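Local structure of nisin leader peptide-processing serine protease NisP (Lactococcus lactis subsp. lactis, 4MZD) at residues A205-G213 with D221-K229; I253-L263 with V271-P279. The protein probably acts as a subtilisin-like serine endopeptidase that removes the leader peptide from the lantibiotic nisin, this chain containing its protease domain. All coordinates share one frame; numbering follows the deposited sequence.

Contact 1 and contact 2 lie side by side in the subtilisin-like domain, their centres about 11 Å apart. They follow one another along the chain. Strand 200-210 belongs to contact 1 and strand 275-278 to contact 2, and the two are antiparallel neighbours in the mixed sheet. Helices 222-238 and 256-264 each touch both strands. Ile211 N lies 2.8 Å from Lys274 O, and Ser212 OG lies 2.8 Å from Lys274 N, both probable hydrogen bonds that join the contacts. Contact 1 is away from the predicted catalytic residues. In contact 2 the side chain of Asp277 is about 11 Å from that of Ser353, the predicted charge-relay serine.

Contact 1 (A205-G213 with D221-K229); sequences AGQYLMISG and DYQEYLNYK
Strand 200-210 of the subtilisin-like fold packs here against the first turns of helix 222-238. Leu209 and Ile211 meet the helix by apolar packing, and polar bonds flank Leu209. Met210 and Asp221 form two of them. Asp221 OD2 accepts from Met210 N at 2.9 Å through its anti lone pair, on a nearly straight bond (168°). Asp221 N returns a bond of 2.8 Å to Met210 O. Asp221 is the N-cap residue, but its side chain makes no capping bond. OD2 is also hydrogen-bonded to Tyr215 OH, and OD1 forms a salt bridge with Arg482.

The helix leads on to strand 241-245, which pairs parallel with 200-210, so the unit is a beta-alpha-beta crossover. The axes of strand 205-210 and helix 222-229 approach to 8.0 Å at 120°. Leu209 extends CD1 against the backbone of Tyr225, 3.7 Å from its N. The same methyl sits near the ring edges of Tyr225 and Tyr228. Ile211 places CD1 over one face of the Tyr225 ring, 4.3 Å from its centroid, a CH-pi contact. Its CG2 touches Tyr225 CB at 3.7 Å.

Gln207 has CG between the backbone N and the carbonyl carbon (chi1 66°), and its extended chain reaches the helix. Two bonds engage both polar atoms of its amide and fix its rotation. Tyr228 OH donates to Gln207 OE1 at 2.6 Å, in the carbonyl plane, with ring and amide perpendicular. Gln207 NE2 donates to Glu224 OE1 at 3.1 Å, from above the carboxylate plane. Ser183 OG is the second partner of Glu224 OE1.

Contact 2 (I253-L263 with V271-P279); sequences IQDNQTMINFL and VPGKVVDAP
Val275 turns both methyls onto helix 256-264. Its CG2 meets Ile260 CD1 at 3.5 Å and Leu263 CD1 at 3.8 Å, the leucine coming tip to tip. Val275 CB lies 3.9 Å from Met259 CB. Ile260 CD1 also reaches Pro272 CB. The helix lies across strand 275-278 of the main sheet, with the axes of their segments at 77°.

Asn256, in the first turn, bonds the backbone at the start of the strand and in the loop before it. CG is anti to the backbone N (chi1 -156°), which brings the amide to the strand. Val275 N donates to Asn256 OD1 at 2.9 Å, in the carbonyl plane and on a lone pair. Asn256 ND2 donates to Gly273 O at 3.0 Å, from above the carbonyl plane of Gly273; the acceptor lies in the amide plane of Asn256.

Ile253 CG2 approaches Asp277 CB, whose carboxylate is held from outside by Gly247 N and Arg488. Two waters extend the polar side. One donates to Ile253 O and Val275 O, the other to Ile253 O and Asn256 OD1. The paired amide bonds fix the flip of Asn256. Asn256 OD1 takes both Val275 N and the second water, which also accepts from Lys274 NZ; the lysine charge may polarise this oxygen.

Contact 1 (A205-G213 with D221-K229)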
ATOM      1  N   ALA A 205      -3.954  -0.636   2.367  1.00  6.70           N
ATOM      2  CA  ALA A 205      -5.070  -0.641   3.311  1.00  7.18           C
ATOM      3  C   ALA A 205      -5.121  -2.020   3.939  1.00  7.09           C
ATOM      4  O   ALA A 205      -4.594  -2.972   3.371  1.00  7.66           O
ATOM      5  CB  ALA A 205      -6.373  -0.364   2.583  1.00  8.99           C
ATOM      6  N   GLY A 206      -5.773  -2.151   5.090  1.00  7.25           N
ATOM      7  CA  GLY A 206      -5.851  -3.447   5.732  1.00  7.80           C
ATOM      8  C   GLY A 206      -6.680  -3.425   6.993  1.00  7.75           C
ATOM      9  O   GLY A 206      -7.355  -2.440   7.300  1.00  8.09           O
ATOM     10  N   GLN A 207      -6.631  -4.533   7.725  1.00  8.05           N
ATOM     11  CA  GLN A 207      -7.396  -4.684   8.953  1.00  9.14           C
ATOM     12  C   GLN A 207      -6.809  -5.835   9.756  1.00  9.49           C
ATOM     13  O   GLN A 207      -6.190  -6.752   9.198  1.00 10.53           O
ATOM     14  CB  GLN A 207      -8.861  -5.001   8.644  1.00 10.45           C
ATOM     15  CG  GLN A 207      -9.031  -6.358   7.984  1.00 11.54           C
ATOM     16  CD  GLN A 207     -10.414  -6.597   7.401  1.00 11.31           C
ATOM     17  OE1 GLN A 207     -10.552  -6.799   6.204  1.00 12.09           O
ATOM     18  NE2 GLN A 207     -11.434  -6.601   8.242  1.00 12.01           N
ATOM     19  N   TYR A 208      -7.026  -5.807  11.066  1.00  8.67           N
ATOM     20  CA  TYR A 208      -6.625  -6.928  11.906  1.00  8.35           C
ATOM     21  C   TYR A 208      -7.774  -7.915  12.058  1.00  9.19           C
ATOM     22  O   TYR A 208      -8.917  -7.527  12.352  1.00 10.05           O
ATOM     23  CB  TYR A 208      -6.148  -6.453  13.287  1.00  9.45           C
ATOM     24  CG  TYR A 208      -5.012  -5.474  13.176  1.00  9.34           C
ATOM     25  CD1 TYR A 208      -3.779  -5.873  12.675  1.00 10.17           C
ATOM     26  CD2 TYR A 208      -5.179  -4.145  13.523  1.00 10.66           C
ATOM     27  CE1 TYR A 208      -2.743  -4.975  12.524  1.00  9.96           C
ATOM     28  CE2 TYR A 208      -4.143  -3.235  13.380  1.00 10.69           C
ATOM     29  CZ  TYR A 208      -2.929  -3.661  12.882  1.00  9.63           C
ATOM     30  OH  TYR A 208      -1.889  -2.773  12.727  1.00  9.93           O
ATOM     31  N   LEU A 209      -7.459  -9.191  11.857  1.00  8.99           N
ATOM     32  CA  LEU A 209      -8.427 -10.275  11.985  1.00  9.53           C
ATOM     33  C   LEU A 209      -7.972 -11.223  13.088  1.00  9.64           C
ATOM     34  O   LEU A 209      -6.813 -11.639  13.106  1.00 10.23           O
ATOM     35  CB  LEU A 209      -8.517 -11.051  10.672  1.00 10.05           C
ATOM     36  CG  LEU A 209      -8.923 -10.243   9.435  1.00 10.85           C
ATOM     37  CD1 LEU A 209      -8.869 -11.113   8.195  1.00 11.38           C
ATOM     38  CD2 LEU A 209     -10.312  -9.646   9.602  1.00 11.35           C
ATOM     39  N   MET A 210      -8.881 -11.564  14.001  1.00 10.06           N
ATOM     40  CA  MET A 210      -8.603 -12.604  14.988  1.00 10.44           C
ATOM     41  C   MET A 210      -9.243 -13.871  14.443  1.00 10.63           C
ATOM     42  O   MET A 210     -10.470 -13.969  14.369  1.00 11.32           O
ATOM     43  CB  MET A 210      -9.168 -12.231  16.363  1.00 11.04           C
ATOM     44  CG  MET A 210      -8.587 -13.066  17.524  1.00 10.71           C
ATOM     45  SD  MET A 210      -9.150 -12.611  19.237  1.00  9.08           S
ATOM     46  CE  MET A 210     -10.802 -13.344  19.218  1.00 12.67           C
ATOM     47  N   ILE A 211      -8.412 -14.825  14.032  1.00 10.94           N
ATOM     48  CA  ILE A 211      -8.893 -15.942  13.222  1.00 12.04           C
ATOM     49  C   ILE A 211      -9.084 -17.236  14.009  1.00 13.10           C
ATOM     50  O   ILE A 211      -9.476 -18.253  13.444  1.00 14.39           O
ATOM     51  CB  ILE A 211      -8.001 -16.189  11.984  1.00 12.45           C
ATOM     52  CG1 ILE A 211      -6.573 -16.571  12.388  1.00 14.03           C
ATOM     53  CG2 ILE A 211      -7.992 -14.960  11.104  1.00 12.24           C
ATOM     54  CD1 ILE A 211      -5.730 -17.093  11.231  1.00 15.38           C
ATOM     55  N   SER A 212      -8.799 -17.195  15.307  1.00 13.59           N
ATOM     56  CA  SER A 212      -9.146 -18.286  16.218  1.00 14.07           C
ATOM     57  C   SER A 212      -9.618 -17.641  17.515  1.00 13.57           C
ATOM     58  O   SER A 212      -9.661 -16.414  17.615  1.00 13.53           O
ATOM     59  CB  SER A 212      -7.960 -19.233  16.444  1.00 15.53           C
ATOM     60  OG  SER A 212      -6.887 -18.599  17.113  1.00 16.44           O
ATOM     61  N   GLY A 213      -9.987 -18.448  18.503  1.00 14.10           N
ATOM     62  CA  GLY A 213     -10.544 -17.889  19.718  1.00 14.70           C
ATOM     63  C   GLY A 213     -11.934 -17.335  19.475  1.00 14.15           C
ATOM     64  O   GLY A 213     -12.613 -17.718  18.520  1.00 14.83           O
ATOM     65  N   ASP A 221     -13.049 -13.886  13.331  1.00 11.41           N
ATOM     66  CA  ASP A 221     -12.974 -13.246  12.016  1.00 11.14           C
ATOM     67  C   ASP A 221     -12.483 -14.177  10.911  1.00 10.83           C
ATOM     68  O   ASP A 221     -12.073 -13.712   9.847  1.00 10.90           O
ATOM     69  CB  ASP A 221     -12.053 -12.027  12.084  1.00 11.20           C
ATOM     70  CG  ASP A 221     -12.457 -11.053  13.164  1.00 11.02           C
ATOM     71  OD1 ASP A 221     -13.671 -10.784  13.309  1.00 11.93           O
ATOM     72  OD2 ASP A 221     -11.553 -10.551  13.871  1.00 11.49           O
ATOM     73  N   TYR A 222     -12.543 -15.485  11.132  1.00 11.54           N
ATOM     74  CA  TYR A 222     -11.960 -16.408  10.167  1.00 12.08           C
ATOM     75  C   TYR A 222     -12.634 -16.358   8.796  1.00 11.43           C
ATOM     76  O   TYR A 222     -11.969 -16.535   7.779  1.00 11.51           O
ATOM     77  CB  TYR A 222     -11.961 -17.837  10.717  1.00 12.71           C
ATOM     78  CG  TYR A 222     -11.112 -18.826   9.941  1.00 12.95           C
ATOM     79  CD1 TYR A 222      -9.824 -18.506   9.517  1.00 13.54           C
ATOM     80  CD2 TYR A 222     -11.593 -20.097   9.662  1.00 14.03           C
ATOM     81  CE1 TYR A 222      -9.044 -19.429   8.827  1.00 12.95           C
ATOM     82  CE2 TYR A 222     -10.829 -21.018   8.976  1.00 14.29           C
ATOM     83  CZ  TYR A 222      -9.562 -20.683   8.556  1.00 13.94           C
ATOM     84  OH  TYR A 222      -8.820 -21.634   7.884  1.00 15.17           O
ATOM     85  N   GLN A 223     -13.940 -16.107   8.749  1.00 12.13           N
ATOM     86  CA  GLN A 223     -14.609 -16.036   7.453  1.00 12.82           C
ATOM     87  C   GLN A 223     -14.026 -14.929   6.578  1.00 12.33           C
ATOM     88  O   GLN A 223     -13.804 -15.137   5.388  1.00 12.09           O
ATOM     89  CB  GLN A 223     -16.124 -15.869   7.591  1.00 14.86           C
ATOM     90  CG  GLN A 223     -16.856 -15.876   6.248  1.00 16.97           C
ATOM     91  CD  GLN A 223     -16.760 -17.211   5.528  1.00 18.24           C
ATOM     92  OE1 GLN A 223     -17.451 -18.161   5.881  1.00 19.19           O
ATOM     93  NE2 GLN A 223     -15.905 -17.288   4.516  1.00 19.04           N
ATOM     94  N   GLU A 224     -13.784 -13.752   7.154  1.00 12.25           N
ATOM     95  CA  GLU A 224     -13.169 -12.676   6.379  1.00 11.90           C
ATOM     96  C   GLU A 224     -11.794 -13.097   5.879  1.00 11.44           C
ATOM     97  O   GLU A 224     -11.422 -12.814   4.742  1.00 11.77           O
ATOM     98  CB  GLU A 224     -13.026 -11.394   7.195  1.00 12.30           C
ATOM     99  CG  GLU A 224     -14.318 -10.657   7.487  1.00 13.59           C
ATOM    100  CD  GLU A 224     -14.046  -9.260   8.010  1.00 13.67           C
ATOM    101  OE1 GLU A 224     -13.720  -8.371   7.196  1.00 13.58           O
ATOM    102  OE2 GLU A 224     -14.126  -9.051   9.238  1.00 15.11           O
ATOM    103  N   TYR A 225     -11.032 -13.758   6.745  1.00 11.08           N
ATOM    104  CA  TYR A 225      -9.710 -14.239   6.375  1.00 10.74           C
ATOM    105  C   TYR A 225      -9.815 -15.178   5.177  1.00 10.65           C
ATOM    106  O   TYR A 225      -9.058 -15.058   4.211  1.00 10.50           O
ATOM    107  CB  TYR A 225      -9.065 -14.931   7.575  1.00 10.97           C
ATOM    108  CG  TYR A 225      -7.712 -15.556   7.335  1.00 11.02           C
ATOM    109  CD1 TYR A 225      -6.545 -14.842   7.569  1.00 11.54           C
ATOM    110  CD2 TYR A 225      -7.597 -16.876   6.920  1.00 13.01           C
ATOM    111  CE1 TYR A 225      -5.304 -15.421   7.377  1.00 13.41           C
ATOM    112  CE2 TYR A 225      -6.362 -17.454   6.721  1.00 14.02           C
ATOM    113  CZ  TYR A 225      -5.221 -16.725   6.953  1.00 15.35           C
ATOM    114  OH  TYR A 225      -3.989 -17.303   6.760  1.00 18.37           O
ATOM    115  N   LEU A 226     -10.762 -16.110   5.234  1.00 10.18           N
ATOM    116  CA  LEU A 226     -10.957 -17.054   4.136  1.00 10.57           C
ATOM    117  C   LEU A 226     -11.377 -16.365   2.842  1.00 11.22           C
ATOM    118  O   LEU A 226     -11.022 -16.804   1.749  1.00 11.20           O
ATOM    119  CB  LEU A 226     -11.991 -18.110   4.516  1.00 11.22           C
ATOM    120  CG  LEU A 226     -11.539 -19.099   5.583  1.00 11.99           C
ATOM    121  CD1 LEU A 226     -12.687 -20.036   5.885  1.00 13.40           C
ATOM    122  CD2 LEU A 226     -10.303 -19.874   5.137  1.00 13.15           C
ATOM    123  N   ASN A 227     -12.154 -15.294   2.960  0.67 10.92           N
ATOM    124  CA  ASN A 227     -12.567 -14.536   1.783  0.67 11.12           C
ATOM    125  C   ASN A 227     -11.386 -13.833   1.111  0.67 10.83           C
ATOM    126  O   ASN A 227     -11.288 -13.808  -0.119  0.67 11.62           O
ATOM    127  CB  ASN A 227     -13.674 -13.544   2.141  0.67 11.55           C
ATOM    128  CG  ASN A 227     -14.973 -14.230   2.515  0.67 12.10           C
ATOM    129  OD1 ASN A 227     -15.173 -15.408   2.221  0.67 13.14           O
ATOM    130  ND2 ASN A 227     -15.871 -13.488   3.155  0.67 12.73           N
ATOM    131  N   TYR A 228     -10.486 -13.271   1.912  1.00 10.78           N
ATOM    132  CA  TYR A 228      -9.244 -12.735   1.366  1.00 10.31           C
ATOM    133  C   TYR A 228      -8.435 -13.852   0.733  1.00 10.18           C
ATOM    134  O   TYR A 228      -7.882 -13.684  -0.355  1.00 10.90           O
ATOM    135  CB  TYR A 228      -8.373 -12.103   2.438  1.00 10.78           C
ATOM    136  CG  TYR A 228      -8.688 -10.676   2.799  1.00 10.70           C
ATOM    137  CD1 TYR A 228      -8.985 -10.333   4.108  1.00 11.18           C
ATOM    138  CD2 TYR A 228      -8.648  -9.665   1.847  1.00 11.77           C
ATOM    139  CE1 TYR A 228      -9.252  -9.029   4.465  1.00 11.96           C
ATOM    140  CE2 TYR A 228      -8.914  -8.352   2.192  1.00 12.09           C
ATOM    141  CZ  TYR A 228      -9.213  -8.040   3.501  1.00 11.49           C
ATOM    142  OH  TYR A 228      -9.480  -6.726   3.829  1.00 12.72           O
ATOM    143  N   LYS A 229      -8.332 -14.983   1.428  1.00 10.61           N
ATOM    144  CA  LYS A 229      -7.506 -16.068   0.922  1.00 11.09           C
ATOM    145  C   LYS A 229      -7.983 -16.510  -0.456  1.00 11.31           C
ATOM    146  O   LYS A 229      -7.181 -16.726  -1.359  1.00 11.77           O
ATOM    147  CB  LYS A 229      -7.494 -17.254   1.884  1.00 12.67           C
ATOM    148  CG  LYS A 229      -6.434 -18.283   1.531  1.00 14.60           C
ATOM    149  CD  LYS A 229      -6.735 -19.634   2.138  1.00 17.33           C
ATOM    150  CE  LYS A 229      -6.684 -19.589   3.641  1.00 18.00           C
ATOM    151  NZ  LYS A 229      -6.732 -20.983   4.158  1.00 18.04           N
TER

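Contact 2 (I253-L263 with V271-P279)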
ATOM      1  N   ILE A 253       4.058  -8.153  14.380  1.00 13.85           N
ATOM      2  CA  ILE A 253       2.934  -9.016  14.055  1.00 14.79           C
ATOM      3  C   ILE A 253       3.125 -10.446  14.550  1.00 14.55           C
ATOM      4  O   ILE A 253       2.178 -11.227  14.565  1.00 15.61           O
ATOM      5  CB  ILE A 253       2.607  -8.977  12.547  1.00 17.00           C
ATOM      6  CG1 ILE A 253       3.784  -9.509  11.724  1.00 19.36           C
ATOM      7  CG2 ILE A 253       2.245  -7.557  12.130  1.00 17.46           C
ATOM      8  CD1 ILE A 253       3.771 -11.005  11.512  1.00 21.77           C
ATOM      9  N   GLN A 254       4.342 -10.781  14.968  1.00 14.80           N
ATOM     10  CA  GLN A 254       4.617 -12.107  15.511  1.00 16.33           C
ATOM     11  C   GLN A 254       4.388 -12.172  17.016  1.00 15.56           C
ATOM     12  O   GLN A 254       4.402 -13.253  17.598  1.00 17.07           O
ATOM     13  CB  GLN A 254       6.047 -12.536  15.186  1.00 19.30           C
ATOM     14  CG  GLN A 254       6.248 -12.929  13.732  1.00 22.56           C
ATOM     15  CD  GLN A 254       7.495 -13.757  13.528  1.00 25.16           C
ATOM     16  OE1 GLN A 254       8.606 -13.231  13.509  1.00 26.52           O
ATOM     17  NE2 GLN A 254       7.320 -15.067  13.384  1.00 25.93           N
ATOM     18  N   ASP A 255       4.181 -11.021  17.642  1.00 14.88           N
ATOM     19  CA  ASP A 255       3.964 -10.960  19.083  1.00 15.46           C
ATOM     20  C   ASP A 255       2.465 -10.953  19.331  1.00 14.56           C
ATOM     21  O   ASP A 255       1.839  -9.896  19.411  1.00 14.64           O
ATOM     22  CB  ASP A 255       4.619  -9.709  19.674  1.00 16.92           C
ATOM     23  CG  ASP A 255       4.516  -9.650  21.191  1.00 19.10           C
ATOM     24  OD1 ASP A 255       3.692 -10.384  21.773  1.00 19.49           O
ATOM     25  OD2 ASP A 255       5.255  -8.852  21.801  1.00 21.29           O
ATOM     26  N   ASN A 256       1.878 -12.139  19.428  1.00 14.09           N
ATOM     27  CA  ASN A 256       0.428 -12.221  19.472  1.00 14.22           C
ATOM     28  C   ASN A 256      -0.203 -11.551  20.685  1.00 14.93           C
ATOM     29  O   ASN A 256      -1.264 -10.945  20.566  1.00 15.22           O
ATOM     30  CB  ASN A 256      -0.073 -13.659  19.330  1.00 14.31           C
ATOM     31  CG  ASN A 256      -1.484 -13.714  18.792  1.00 13.77           C
ATOM     32  OD1 ASN A 256      -1.725 -13.366  17.640  1.00 13.89           O
ATOM     33  ND2 ASN A 256      -2.427 -14.131  19.624  1.00 14.66           N
ATOM     34  N   GLN A 257       0.439 -11.649  21.844  1.00 16.28           N
ATOM     35  CA  GLN A 257      -0.146 -11.052  23.037  1.00 17.53           C
ATOM     36  C   GLN A 257      -0.270  -9.539  22.892  1.00 16.60           C
ATOM     37  O   GLN A 257      -1.253  -8.942  23.322  1.00 16.63           O
ATOM     38  CB  GLN A 257       0.648 -11.404  24.294  1.00 19.72           C
ATOM     39  CG  GLN A 257       0.004 -10.868  25.559  1.00 21.87           C
ATOM     40  CD  GLN A 257      -1.378 -11.449  25.789  1.00 23.80           C
ATOM     41  OE1 GLN A 257      -1.541 -12.665  25.890  1.00 24.89           O
ATOM     42  NE2 GLN A 257      -2.383 -10.582  25.865  1.00 23.93           N
ATOM     43  N   THR A 258       0.734  -8.926  22.280  0.56 16.15           N
ATOM     44  CA  THR A 258       0.709  -7.489  22.068  0.56 16.25           C
ATOM     45  C   THR A 258      -0.406  -7.102  21.096  0.56 15.49           C
ATOM     46  O   THR A 258      -1.051  -6.068  21.264  0.56 16.02           O
ATOM     47  CB  THR A 258       2.075  -6.969  21.588  0.56 16.88           C
ATOM     48  OG1 THR A 258       3.029  -7.107  22.651  0.56 16.96           O
ATOM     49  CG2 THR A 258       1.982  -5.506  21.179  0.56 17.40           C
ATOM     50  N   MET A 259      -0.645  -7.943  20.093  0.56 13.95           N
ATOM     51  CA  MET A 259      -1.729  -7.694  19.144  0.56 13.12           C
ATOM     52  C   MET A 259      -3.097  -7.881  19.801  0.56 13.28           C
ATOM     53  O   MET A 259      -4.043  -7.152  19.503  0.56 13.72           O
ATOM     54  CB  MET A 259      -1.604  -8.590  17.907  0.56 12.77           C
ATOM     55  CG  MET A 259      -0.376  -8.307  17.053  0.56 11.60           C
ATOM     56  SD  MET A 259      -0.369  -9.199  15.471  0.56  8.74           S
ATOM     57  CE  MET A 259      -1.123  -8.003  14.361  0.56 11.21           C
ATOM     58  N   ILE A 260      -3.204  -8.861  20.691  1.00 13.95           N
ATOM     59  CA  ILE A 260      -4.431  -9.033  21.450  1.00 15.02           C
ATOM     60  C   ILE A 260      -4.683  -7.823  22.352  1.00 15.81           C
ATOM     61  O   ILE A 260      -5.800  -7.309  22.413  1.00 15.81           O
ATOM     62  CB  ILE A 260      -4.391 -10.318  22.287  1.00 15.47           C
ATOM     63  CG1 ILE A 260      -4.564 -11.532  21.372  1.00 15.61           C
ATOM     64  CG2 ILE A 260      -5.486 -10.303  23.353  1.00 16.54           C
ATOM     65  CD1 ILE A 260      -5.954 -11.655  20.791  1.00 16.12           C
ATOM     66  N   ASN A 261      -3.646  -7.373  23.049  1.00 16.00           N
ATOM     67  CA  ASN A 261      -3.775  -6.195  23.901  1.00 17.15           C
ATOM     68  C   ASN A 261      -4.227  -4.977  23.107  1.00 16.87           C
ATOM     69  O   ASN A 261      -5.032  -4.178  23.580  1.00 17.42           O
ATOM     70  CB  ASN A 261      -2.461  -5.891  24.621  1.00 18.55           C
ATOM     71  CG  ASN A 261      -2.091  -6.957  25.624  1.00 20.77           C
ATOM     72  OD1 ASN A 261      -2.920  -7.788  25.998  1.00 21.20           O
ATOM     73  ND2 ASN A 261      -0.841  -6.937  26.075  1.00 22.06           N
ATOM     74  N   PHE A 262      -3.705  -4.840  21.893  1.00 15.95           N
ATOM     75  CA  PHE A 262      -4.117  -3.755  21.015  1.00 16.14           C
ATOM     76  C   PHE A 262      -5.603  -3.899  20.680  1.00 16.12           C
ATOM     77  O   PHE A 262      -6.369  -2.948  20.809  1.00 16.95           O
ATOM     78  CB  PHE A 262      -3.244  -3.735  19.753  1.00 16.43           C
ATOM     79  CG  PHE A 262      -3.640  -2.691  18.747  1.00 16.23           C
ATOM     80  CD1 PHE A 262      -3.122  -1.404  18.813  1.00 16.55           C
ATOM     81  CD2 PHE A 262      -4.517  -3.000  17.722  1.00 16.65           C
ATOM     82  CE1 PHE A 262      -3.488  -0.445  17.878  1.00 16.87           C
ATOM     83  CE2 PHE A 262      -4.883  -2.048  16.786  1.00 17.01           C
ATOM     84  CZ  PHE A 262      -4.368  -0.772  16.865  1.00 17.04           C
ATOM     85  N   LEU A 263      -6.018  -5.101  20.293  1.00 15.98           N
ATOM     86  CA  LEU A 263      -7.411  -5.324  19.909  1.00 16.06           C
ATOM     87  C   LEU A 263      -8.390  -5.084  21.052  1.00 15.81           C
ATOM     88  O   LEU A 263      -9.525  -4.661  20.827  1.00 15.27           O
ATOM     89  CB  LEU A 263      -7.618  -6.736  19.358  1.00 17.00           C
ATOM     90  CG  LEU A 263      -7.050  -7.036  17.974  1.00 18.86           C
ATOM     91  CD1 LEU A 263      -7.587  -8.371  17.487  1.00 19.41           C
ATOM     92  CD2 LEU A 263      -7.414  -5.926  17.002  1.00 19.38           C
ATOM     93  N   VAL A 271     -12.093 -15.216  24.362  1.00 18.36           N
ATOM     94  CA  VAL A 271     -10.965 -16.137  24.348  1.00 17.24           C
ATOM     95  C   VAL A 271      -9.992 -15.667  23.277  1.00 16.20           C
ATOM     96  O   VAL A 271     -10.317 -15.693  22.089  1.00 15.83           O
ATOM     97  CB  VAL A 271     -11.410 -17.579  24.036  1.00 17.53           C
ATOM     98  CG1 VAL A 271     -10.207 -18.516  24.004  1.00 18.04           C
ATOM     99  CG2 VAL A 271     -12.429 -18.056  25.062  1.00 17.79           C
ATOM    100  N   PRO A 272      -8.800 -15.209  23.687  1.00 16.23           N
ATOM    101  CA  PRO A 272      -7.844 -14.698  22.699  1.00 16.27           C
ATOM    102  C   PRO A 272      -7.437 -15.771  21.702  1.00 16.08           C
ATOM    103  O   PRO A 272      -7.222 -16.927  22.068  1.00 17.63           O
ATOM    104  CB  PRO A 272      -6.639 -14.292  23.550  1.00 17.15           C
ATOM    105  CG  PRO A 272      -7.190 -14.078  24.919  1.00 18.37           C
ATOM    106  CD  PRO A 272      -8.303 -15.068  25.067  1.00 17.58           C
ATOM    107  N   GLY A 273      -7.343 -15.375  20.441  1.00 14.66           N
ATOM    108  CA  GLY A 273      -6.868 -16.252  19.394  1.00 14.18           C
ATOM    109  C   GLY A 273      -5.772 -15.583  18.584  1.00 13.00           C
ATOM    110  O   GLY A 273      -5.275 -14.510  18.941  1.00 13.30           O
ATOM    111  N   LYS A 274      -5.392 -16.220  17.484  1.00 12.77           N
ATOM    112  CA  LYS A 274      -4.363 -15.688  16.601  1.00 12.01           C
ATOM    113  C   LYS A 274      -4.839 -14.431  15.886  1.00 10.87           C
ATOM    114  O   LYS A 274      -5.905 -14.424  15.269  1.00 11.17           O
ATOM    115  CB  LYS A 274      -3.977 -16.749  15.569  1.00 12.71           C
ATOM    116  CG  LYS A 274      -2.960 -16.294  14.530  1.00 13.00           C
ATOM    117  CD  LYS A 274      -1.591 -15.999  15.127  1.00 13.93           C
ATOM    118  CE  LYS A 274      -0.596 -15.613  14.038  1.00 15.45           C
ATOM    119  NZ  LYS A 274       0.792 -15.439  14.555  1.00 17.38           N
ATOM    120  N   VAL A 275      -4.035 -13.376  15.957  1.00 10.55           N
ATOM    121  CA  VAL A 275      -4.326 -12.136  15.253  1.00  9.99           C
ATOM    122  C   VAL A 275      -3.390 -11.997  14.063  1.00  9.81           C
ATOM    123  O   VAL A 275      -2.187 -12.253  14.171  1.00 10.59           O
ATOM    124  CB  VAL A 275      -4.145 -10.916  16.174  1.00 10.92           C
ATOM    125  CG1 VAL A 275      -4.542  -9.638  15.440  1.00 11.06           C
ATOM    126  CG2 VAL A 275      -4.968 -11.085  17.440  1.00 11.81           C
ATOM    127  N   VAL A 276      -3.963 -11.608  12.927  1.00  9.10           N
ATOM    128  CA  VAL A 276      -3.187 -11.332  11.724  1.00  9.50           C
ATOM    129  C   VAL A 276      -3.509  -9.941  11.177  1.00  9.50           C
ATOM    130  O   VAL A 276      -4.600  -9.406  11.400  1.00 10.00           O
ATOM    131  CB  VAL A 276      -3.419 -12.403  10.634  1.00 10.55           C
ATOM    132  CG1 VAL A 276      -3.045 -13.780  11.160  1.00 11.56           C
ATOM    133  CG2 VAL A 276      -4.865 -12.391  10.157  1.00 11.31           C
ATOM    134  N   ASP A 277      -2.532  -9.377  10.472  1.00  9.45           N
ATOM    135  CA  ASP A 277      -2.629  -8.111   9.749  1.00  9.71           C
ATOM    136  C   ASP A 277      -2.932  -8.520   8.305  1.00  9.79           C
ATOM    137  O   ASP A 277      -2.077  -9.085   7.621  1.00 10.35           O
ATOM    138  CB  ASP A 277      -1.274  -7.391   9.887  1.00  9.56           C
ATOM    139  CG  ASP A 277      -1.294  -5.941   9.422  1.00  9.62           C
ATOM    140  OD1 ASP A 277      -2.249  -5.543   8.722  1.00 10.10           O
ATOM    141  OD2 ASP A 277      -0.323  -5.211   9.742  1.00 10.09           O
ATOM    142  N   ALA A 278      -4.173  -8.302   7.873  1.00  9.58           N
ATOM    143  CA  ALA A 278      -4.653  -8.782   6.573  1.00  9.49           C
ATOM    144  C   ALA A 278      -4.930  -7.640   5.586  1.00  9.14           C
ATOM    145  O   ALA A 278      -5.456  -6.601   5.976  1.00  9.66           O
ATOM    146  CB  ALA A 278      -5.912  -9.611   6.773  1.00 10.99           C
ATOM    147  N   PRO A 279      -4.645  -7.851   4.286  1.00  8.84           N
ATOM    148  CA  PRO A 279      -4.207  -9.111   3.660  1.00  9.59           C
ATOM    149  C   PRO A 279      -2.692  -9.331   3.573  1.00  8.80           C
ATOM    150  O   PRO A 279      -2.264 -10.253   2.880  1.00 10.00           O
ATOM    151  CB  PRO A 279      -4.789  -9.002   2.250  1.00 10.72           C
ATOM    152  CG  PRO A 279      -4.739  -7.525   1.965  1.00 10.59           C
ATOM    153  CD  PRO A 279      -5.080  -6.865   3.279  1.00  9.73           C
TER
HETATM  154  O   HOH W   1       0.220 -11.961  12.779  1.00 15.82           O
HETATM  155  O   HOH W   2       0.646 -13.096  16.135  1.00 16.44           O